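PDB 4CZW: PAN2-PAN3 deadenylation complex catalytic subunit pan2 from Neurospora crassa, which probably shortens mRNA poly(A) tails from their ends, serving as the exonuclease subunit of the PAN2-PAN3 deadenylation complex. Local coordinates for residues A[52-61]-A[342-351]; A[322-333]-A[384-395]. All blocks are in the same frame, centred on the assembly; numbering follows the deposited sequence.

Contact 1. Residues A[52-61]-A[342-351]; sequences SLLQVMHYTP and LVATVNVGRA
V56 and V346 meet methyl to methyl, CG2 of V56 lying 3.7 Å from CG2 of V346, where helix 52-58 runs nearly along strand 342-347 at 15°, with 7.4 Å between the axes. V56 CG2 also touches A344 CB at 4.0 Å, and A344 CB lies 3.5 Å from S52 O. P61 CG extends the apolar contact to A351 CB (4.1 Å). Y59, just past the helix, supplies the aromatic part. Its CB rests on V346 CG1 at 3.6 Å, the two side chains crossing at about a right angle. With CG of Y59 beside its own backbone N (chi1 -68°), the ring lies alongside V348, whose CG1 makes a CH-pi contact over one face, 3.8 Å from the Y59 ring centroid; H58 ND1 lies over the opposite face. S52 OG sits 3.1 Å from L342 O. Each segment has a side-chain bond of its own: T60 OG1 donates to V56 O, and N347 OD1 accepts from G349 N in an Asx turn. This is helix-on-sheet packing in the pseudo-USP domain. Strand 339-347 is bonded to strand 321-334 and, through A344 and V346, to strand 361-365, while V56 and T60 also reach M391 of strand 385-394.

Contact 2. Residues A[322-333]-A[384-395]; sequences VYSLVGTVVNVE and WKMPVVVMFQVK
S324 and Q393 form a hydrogen-bonded antiparallel pair, S324 N to Q393 O at 2.7 Å and Q393 N back to S324 O at 3.1 Å. The backbone bonding continues from K395 N on V322 O to E333 N on W384 O. A classic beta bulge falls within it: V388 and V389 both face V329, whose O takes V388 N at 2.7 Å and, weakly, V389 N. The register shifts by one here. Two aromatic rings carry the apolar contacts at the Y323-L325 end of strand 322-333. With F392 CG anti to the carbonyl carbon (chi1 -76°), the ring swings against L325: L325 CD1 stands over one face, 4.1 Å from the F392 centroid, while L325 CB meets F392 CE1 and Y323 CB meets F392 CD1. V394 CG1 lies over a face of the Y323 ring, whose OH bonds to P264 O. A serine in place of F392 would probably open a gap beside Y323 and leave L325 CD1 without its ring face. Among the aliphatic contacts, V329 CB and V389 CB lie 3.9 Å apart, the side chains parallel, and V330 CG1 touches K385 CG at 3.6 Å. K385, extended beyond CG, carries NZ to S4 OG and T379 O. The two strands belong to the mixed sheet of the pseudo-USP domain: V329 and M391 pack on helix 51-58, whereas F392 and Y323 meet I292 of strand 291-297.

Contacts 1 and 2 lie with their centres about 9 Å apart within one USP-like domain. Their segments alternate along the chain: 52-61, 322-333, 342-351, then 384-395. Strands 321-334 and 339-347 follow each other and pair antiparallel, so the two contacts share a sheet, joined by probable hydrogen bonds such as N347 N to V326 O at 2.9 Å. Over V326-V330, strand 321-334 lies between 339-347 of contact 1 and 385-394 of contact 2, with helix 51-58 packed across all three. Away from both zinc sites, an early helix is thereby tied to strands from late in the domain, consistent with the scaffold role of this USP-like domain, which is predicted to be inactive as a protease.

Contact 1. Residues A[52-61]-A[342-351]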
# COMPACT_ATOMS: atom_id res chain seq x y z
N SER A 52 -5.39 5.25 -6.27
CA SER A 52 -4.84 6.59 -6.41
C SER A 52 -4.29 7.11 -5.09
O SER A 52 -3.24 7.75 -5.05
CB SER A 52 -5.90 7.55 -6.95
OG SER A 52 -6.45 7.07 -8.16
N LEU A 53 -5.02 6.84 -4.01
CA LEU A 53 -4.61 7.28 -2.68
C LEU A 53 -3.36 6.53 -2.22
O LEU A 53 -2.45 7.13 -1.64
CB LEU A 53 -5.74 7.07 -1.67
CG LEU A 53 -5.40 7.39 -0.22
CD1 LEU A 53 -4.98 8.85 -0.07
CD2 LEU A 53 -6.58 7.09 0.69
N LEU A 54 -3.32 5.23 -2.49
CA LEU A 54 -2.18 4.40 -2.12
C LEU A 54 -0.90 4.87 -2.82
O LEU A 54 0.18 4.85 -2.23
CB LEU A 54 -2.45 2.93 -2.44
CG LEU A 54 -3.56 2.25 -1.63
CD1 LEU A 54 -3.80 0.84 -2.12
CD2 LEU A 54 -3.22 2.26 -0.15
N GLN A 55 -1.04 5.27 -4.08
CA GLN A 55 0.09 5.77 -4.85
C GLN A 55 0.64 7.06 -4.26
O GLN A 55 1.84 7.20 -4.04
CB GLN A 55 -0.31 6.00 -6.31
CG GLN A 55 -0.66 4.73 -7.09
CD GLN A 55 0.57 3.94 -7.52
OE1 GLN A 55 1.69 4.26 -7.14
NE2 GLN A 55 0.35 2.91 -8.32
N VAL A 56 -0.26 8.01 -4.01
CA VAL A 56 0.11 9.31 -3.47
C VAL A 56 0.79 9.17 -2.11
O VAL A 56 1.79 9.84 -1.83
CB VAL A 56 -1.13 10.23 -3.33
CG1 VAL A 56 -0.76 11.52 -2.64
CG2 VAL A 56 -1.72 10.52 -4.70
N MSE A 57 0.26 8.29 -1.27
CA MSE A 57 0.84 8.04 0.05
C MSE A 57 2.20 7.37 -0.05
O MSE A 57 3.10 7.65 0.75
CB MSE A 57 -0.10 7.18 0.90
CG MSE A 57 -1.40 7.87 1.29
SE MSE A 57 -2.53 6.72 2.39
CE MSE A 57 -1.32 6.50 3.91
N HIS A 58 2.36 6.49 -1.03
CA HIS A 58 3.59 5.73 -1.20
C HIS A 58 4.78 6.62 -1.53
O HIS A 58 5.90 6.38 -1.07
CB HIS A 58 3.43 4.67 -2.29
CG HIS A 58 4.70 3.97 -2.65
ND1 HIS A 58 5.38 4.22 -3.83
CD2 HIS A 58 5.44 3.05 -1.99
CE1 HIS A 58 6.47 3.47 -3.88
NE2 HIS A 58 6.53 2.76 -2.77
N TYR A 59 4.54 7.64 -2.34
CA TYR A 59 5.61 8.56 -2.74
C TYR A 59 5.68 9.75 -1.79
O TYR A 59 6.26 10.78 -2.11
CB TYR A 59 5.41 9.02 -4.18
CG TYR A 59 5.60 7.90 -5.18
CD1 TYR A 59 6.87 7.54 -5.61
CD2 TYR A 59 4.51 7.21 -5.69
CE1 TYR A 59 7.05 6.51 -6.52
CE2 TYR A 59 4.68 6.18 -6.60
CZ TYR A 59 5.95 5.84 -7.01
OH TYR A 59 6.13 4.82 -7.92
N THR A 60 5.07 9.59 -0.62
CA THR A 60 5.23 10.53 0.48
C THR A 60 6.18 9.91 1.49
O THR A 60 5.77 9.09 2.31
CB THR A 60 3.88 10.86 1.15
OG1 THR A 60 2.93 11.27 0.16
CG2 THR A 60 4.06 11.98 2.17
N PRO A 61 7.47 10.29 1.42
CA PRO A 61 8.58 9.71 2.18
C PRO A 61 8.27 9.46 3.66
O PRO A 61 8.63 8.40 4.18
CB PRO A 61 9.68 10.76 2.04
CG PRO A 61 9.42 11.37 0.71
CD PRO A 61 7.92 11.41 0.57
N LEU A 342 -10.94 7.33 -10.29
CA LEU A 342 -9.84 8.14 -9.78
C LEU A 342 -8.48 7.79 -10.38
O LEU A 342 -8.18 6.62 -10.64
CB LEU A 342 -9.77 8.01 -8.26
CG LEU A 342 -11.11 8.19 -7.54
CD1 LEU A 342 -10.97 7.91 -6.05
CD2 LEU A 342 -11.66 9.59 -7.77
N VAL A 343 -7.66 8.81 -10.59
CA VAL A 343 -6.28 8.63 -11.00
C VAL A 343 -5.38 9.39 -10.04
O VAL A 343 -5.86 10.12 -9.17
CB VAL A 343 -6.02 9.11 -12.44
CG1 VAL A 343 -6.93 8.37 -13.41
CG2 VAL A 343 -6.22 10.61 -12.54
N ALA A 344 -4.07 9.22 -10.18
CA ALA A 344 -3.12 9.90 -9.30
C ALA A 344 -2.00 10.57 -10.10
O ALA A 344 -1.31 9.91 -10.88
CB ALA A 344 -2.54 8.93 -8.29
N THR A 345 -1.85 11.87 -9.90
CA THR A 345 -0.74 12.61 -10.50
C THR A 345 0.28 12.93 -9.42
O THR A 345 0.04 13.78 -8.56
CB THR A 345 -1.22 13.91 -11.18
OG1 THR A 345 -1.92 14.71 -10.22
CG2 THR A 345 -2.14 13.59 -12.34
N VAL A 346 1.42 12.24 -9.46
CA VAL A 346 2.40 12.31 -8.39
C VAL A 346 3.79 12.69 -8.88
O VAL A 346 4.25 12.20 -9.92
CB VAL A 346 2.48 10.96 -7.64
CG1 VAL A 346 3.50 11.02 -6.51
CG2 VAL A 346 1.12 10.56 -7.10
N ASN A 347 4.47 13.56 -8.14
CA ASN A 347 5.87 13.85 -8.38
C ASN A 347 6.74 12.82 -7.65
O ASN A 347 6.96 12.93 -6.44
CB ASN A 347 6.22 15.27 -7.92
CG ASN A 347 7.56 15.75 -8.45
OD1 ASN A 347 8.50 14.97 -8.60
ND2 ASN A 347 7.66 17.04 -8.72
N VAL A 348 7.22 11.83 -8.38
CA VAL A 348 7.97 10.73 -7.78
C VAL A 348 9.39 11.13 -7.38
O VAL A 348 10.15 10.31 -6.86
CB VAL A 348 8.06 9.52 -8.75
CG1 VAL A 348 6.67 9.03 -9.11
CG2 VAL A 348 8.85 9.90 -9.99
N GLY A 349 9.74 12.39 -7.61
CA GLY A 349 11.06 12.89 -7.29
C GLY A 349 11.26 13.14 -5.80
O GLY A 349 12.39 13.19 -5.32
N ARG A 350 10.15 13.31 -5.08
CA ARG A 350 10.21 13.59 -3.65
C ARG A 350 10.80 12.41 -2.87
O ARG A 350 11.52 12.61 -1.90
CB ARG A 350 8.81 13.91 -3.11
CG ARG A 350 7.97 14.80 -4.00
CD ARG A 350 8.58 16.18 -4.20
NE ARG A 350 7.69 17.06 -4.95
CZ ARG A 350 8.02 18.27 -5.37
NH1 ARG A 350 9.23 18.76 -5.13
NH2 ARG A 350 7.14 19.00 -6.04
N ALA A 351 10.49 11.20 -3.32
CA ALA A 351 10.94 9.99 -2.63
C ALA A 351 12.19 9.41 -3.29
O ALA A 351 12.49 8.22 -3.13
CB ALA A 351 9.83 8.96 -2.60

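Contact 2. Residues A[322-333]-A[384-395]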
# COMPACT_ATOMS: atom_id res chain seq x y z
N VAL A 322 8.27 25.22 5.05
CA VAL A 322 8.03 25.02 3.62
C VAL A 322 7.54 23.61 3.33
O VAL A 322 8.18 22.63 3.69
CB VAL A 322 9.30 25.30 2.80
CG1 VAL A 322 9.08 24.99 1.33
CG2 VAL A 322 9.74 26.75 2.98
N TYR A 323 6.38 23.52 2.67
CA TYR A 323 5.81 22.23 2.30
C TYR A 323 5.94 21.99 0.80
O TYR A 323 5.80 22.92 0.00
CB TYR A 323 4.34 22.15 2.72
CG TYR A 323 4.13 21.92 4.20
CD1 TYR A 323 4.25 22.96 5.11
CD2 TYR A 323 3.82 20.65 4.69
CE1 TYR A 323 4.06 22.75 6.47
CE2 TYR A 323 3.62 20.43 6.04
CZ TYR A 323 3.74 21.48 6.92
OH TYR A 323 3.55 21.27 8.27
N SER A 324 6.22 20.75 0.43
CA SER A 324 6.31 20.38 -0.98
C SER A 324 5.11 19.55 -1.40
O SER A 324 4.64 18.70 -0.65
CB SER A 324 7.61 19.61 -1.26
OG SER A 324 8.74 20.42 -1.04
N LEU A 325 4.60 19.82 -2.60
CA LEU A 325 3.47 19.07 -3.13
C LEU A 325 3.92 17.69 -3.61
O LEU A 325 4.72 17.59 -4.54
CB LEU A 325 2.80 19.84 -4.26
CG LEU A 325 1.65 19.12 -4.98
CD1 LEU A 325 0.51 18.83 -4.01
CD2 LEU A 325 1.16 19.95 -6.15
N VAL A 326 3.40 16.65 -2.98
CA VAL A 326 3.76 15.28 -3.35
C VAL A 326 2.94 14.81 -4.55
O VAL A 326 3.49 14.38 -5.56
CB VAL A 326 3.54 14.30 -2.19
CG1 VAL A 326 3.79 12.87 -2.64
CG2 VAL A 326 4.45 14.66 -1.02
N GLY A 327 1.62 14.91 -4.44
CA GLY A 327 0.73 14.47 -5.50
C GLY A 327 -0.71 14.86 -5.29
O GLY A 327 -1.04 15.60 -4.36
N THR A 328 -1.59 14.35 -6.15
CA THR A 328 -3.00 14.69 -6.10
C THR A 328 -3.89 13.53 -6.54
O THR A 328 -3.68 12.95 -7.60
CB THR A 328 -3.32 15.91 -6.98
OG1 THR A 328 -2.53 17.04 -6.57
CG2 THR A 328 -4.79 16.28 -6.89
N VAL A 329 -4.87 13.19 -5.71
CA VAL A 329 -5.90 12.24 -6.10
C VAL A 329 -6.94 12.98 -6.95
O VAL A 329 -7.60 13.90 -6.47
CB VAL A 329 -6.59 11.59 -4.89
CG1 VAL A 329 -7.78 10.75 -5.34
CG2 VAL A 329 -5.59 10.73 -4.12
N VAL A 330 -7.07 12.58 -8.21
CA VAL A 330 -7.88 13.32 -9.16
C VAL A 330 -9.12 12.54 -9.61
O VAL A 330 -9.03 11.37 -9.98
CB VAL A 330 -7.06 13.70 -10.41
CG1 VAL A 330 -7.90 14.48 -11.39
CG2 VAL A 330 -5.83 14.50 -10.00
N ASN A 331 -10.27 13.20 -9.58
CA ASN A 331 -11.51 12.61 -10.08
C ASN A 331 -11.67 12.87 -11.57
O ASN A 331 -11.56 14.01 -12.03
CB ASN A 331 -12.72 13.17 -9.32
CG ASN A 331 -14.01 12.49 -9.72
OD1 ASN A 331 -14.38 11.46 -9.16
ND2 ASN A 331 -14.72 13.08 -10.68
N VAL A 332 -11.92 11.80 -12.33
CA VAL A 332 -12.08 11.91 -13.78
C VAL A 332 -13.48 11.48 -14.21
O VAL A 332 -13.87 10.33 -14.02
CB VAL A 332 -11.04 11.06 -14.52
CG1 VAL A 332 -11.29 11.10 -16.02
CG2 VAL A 332 -9.63 11.53 -14.20
N GLU A 333 -14.22 12.42 -14.78
CA GLU A 333 -15.59 12.15 -15.22
C GLU A 333 -15.65 11.74 -16.69
O GLU A 333 -14.86 12.22 -17.51
CB GLU A 333 -16.48 13.37 -14.99
CG GLU A 333 -16.61 13.80 -13.54
CD GLU A 333 -17.51 15.00 -13.36
OE1 GLU A 333 -18.11 15.44 -14.36
OE2 GLU A 333 -17.63 15.49 -12.22
N TRP A 384 -14.25 17.73 -16.53
CA TRP A 384 -14.01 16.33 -16.19
C TRP A 384 -12.86 16.07 -15.22
O TRP A 384 -12.82 15.03 -14.57
CB TRP A 384 -13.78 15.52 -17.48
CG TRP A 384 -12.60 15.99 -18.29
CD1 TRP A 384 -12.60 16.95 -19.26
CD2 TRP A 384 -11.26 15.50 -18.20
NE1 TRP A 384 -11.33 17.09 -19.78
CE2 TRP A 384 -10.49 16.21 -19.15
CE3 TRP A 384 -10.62 14.53 -17.42
CZ2 TRP A 384 -9.13 15.99 -19.33
CZ3 TRP A 384 -9.27 14.31 -17.60
CH2 TRP A 384 -8.54 15.03 -18.54
N LYS A 385 -11.92 17.01 -15.11
CA LYS A 385 -10.75 16.79 -14.27
C LYS A 385 -10.70 17.71 -13.05
O LYS A 385 -10.38 18.89 -13.17
CB LYS A 385 -9.47 16.95 -15.08
CG LYS A 385 -8.23 16.46 -14.36
CD LYS A 385 -6.95 16.80 -15.11
CE LYS A 385 -5.73 16.37 -14.32
NZ LYS A 385 -4.47 16.87 -14.94
N MSE A 386 -11.00 17.15 -11.88
CA MSE A 386 -11.00 17.91 -10.64
C MSE A 386 -10.29 17.17 -9.51
O MSE A 386 -10.46 15.96 -9.34
CB MSE A 386 -12.44 18.24 -10.22
CG MSE A 386 -13.05 19.41 -10.97
SE MSE A 386 -12.27 21.11 -10.41
CE MSE A 386 -11.68 21.77 -12.14
N PRO A 387 -9.48 17.90 -8.72
CA PRO A 387 -8.73 17.32 -7.60
C PRO A 387 -9.63 17.00 -6.41
O PRO A 387 -10.56 17.74 -6.11
CB PRO A 387 -7.74 18.43 -7.24
CG PRO A 387 -8.44 19.68 -7.63
CD PRO A 387 -9.24 19.35 -8.86
N VAL A 388 -9.33 15.89 -5.73
CA VAL A 388 -10.12 15.47 -4.57
C VAL A 388 -9.29 15.54 -3.30
O VAL A 388 -9.69 16.16 -2.32
CB VAL A 388 -10.66 14.04 -4.75
CG1 VAL A 388 -11.45 13.62 -3.53
CG2 VAL A 388 -11.52 13.96 -6.00
N VAL A 389 -8.13 14.89 -3.32
CA VAL A 389 -7.21 14.92 -2.19
C VAL A 389 -5.86 15.48 -2.61
O VAL A 389 -5.28 15.04 -3.60
CB VAL A 389 -7.02 13.52 -1.57
CG1 VAL A 389 -6.14 13.59 -0.34
CG2 VAL A 389 -8.37 12.90 -1.23
N VAL A 390 -5.36 16.45 -1.85
CA VAL A 390 -4.06 17.06 -2.13
C VAL A 390 -3.08 16.76 -1.00
O VAL A 390 -3.41 16.95 0.17
CB VAL A 390 -4.19 18.58 -2.33
CG1 VAL A 390 -2.83 19.20 -2.58
CG2 VAL A 390 -5.14 18.88 -3.47
N MSE A 391 -1.89 16.29 -1.35
CA MSE A 391 -0.92 15.85 -0.35
C MSE A 391 0.34 16.71 -0.31
O MSE A 391 1.07 16.80 -1.29
CB MSE A 391 -0.53 14.39 -0.61
CG MSE A 391 0.31 13.77 0.49
SE MSE A 391 -0.72 13.33 2.08
CE MSE A 391 -1.89 11.96 1.33
N PHE A 392 0.58 17.33 0.84
CA PHE A 392 1.81 18.07 1.08
C PHE A 392 2.62 17.41 2.18
O PHE A 392 2.07 16.78 3.08
CB PHE A 392 1.51 19.53 1.47
CG PHE A 392 1.11 20.40 0.32
CD1 PHE A 392 2.06 21.05 -0.45
CD2 PHE A 392 -0.23 20.60 0.02
CE1 PHE A 392 1.69 21.86 -1.50
CE2 PHE A 392 -0.60 21.41 -1.03
CZ PHE A 392 0.36 22.04 -1.79
N GLN A 393 3.94 17.55 2.10
CA GLN A 393 4.81 17.16 3.20
C GLN A 393 5.91 18.20 3.35
O GLN A 393 6.19 18.95 2.40
CB GLN A 393 5.41 15.77 2.98
CG GLN A 393 6.67 15.75 2.14
CD GLN A 393 7.51 14.51 2.37
OE1 GLN A 393 7.08 13.57 3.05
NE2 GLN A 393 8.72 14.49 1.83
N VAL A 394 6.53 18.26 4.52
CA VAL A 394 7.59 19.23 4.77
C VAL A 394 8.76 18.99 3.82
O VAL A 394 9.18 17.85 3.62
CB VAL A 394 8.07 19.18 6.24
CG1 VAL A 394 7.01 19.75 7.16
CG2 VAL A 394 8.41 17.75 6.65
N LYS A 395 9.26 20.07 3.23
CA LYS A 395 10.30 19.99 2.21
C LYS A 395 11.60 19.40 2.77
O LYS A 395 12.39 18.81 2.03
CB LYS A 395 10.57 21.37 1.61
CG LYS A 395 11.51 21.36 0.42
CD LYS A 395 11.68 22.76 -0.17
CE LYS A 395 12.59 22.74 -1.38
NZ LYS A 395 12.72 24.09 -2.00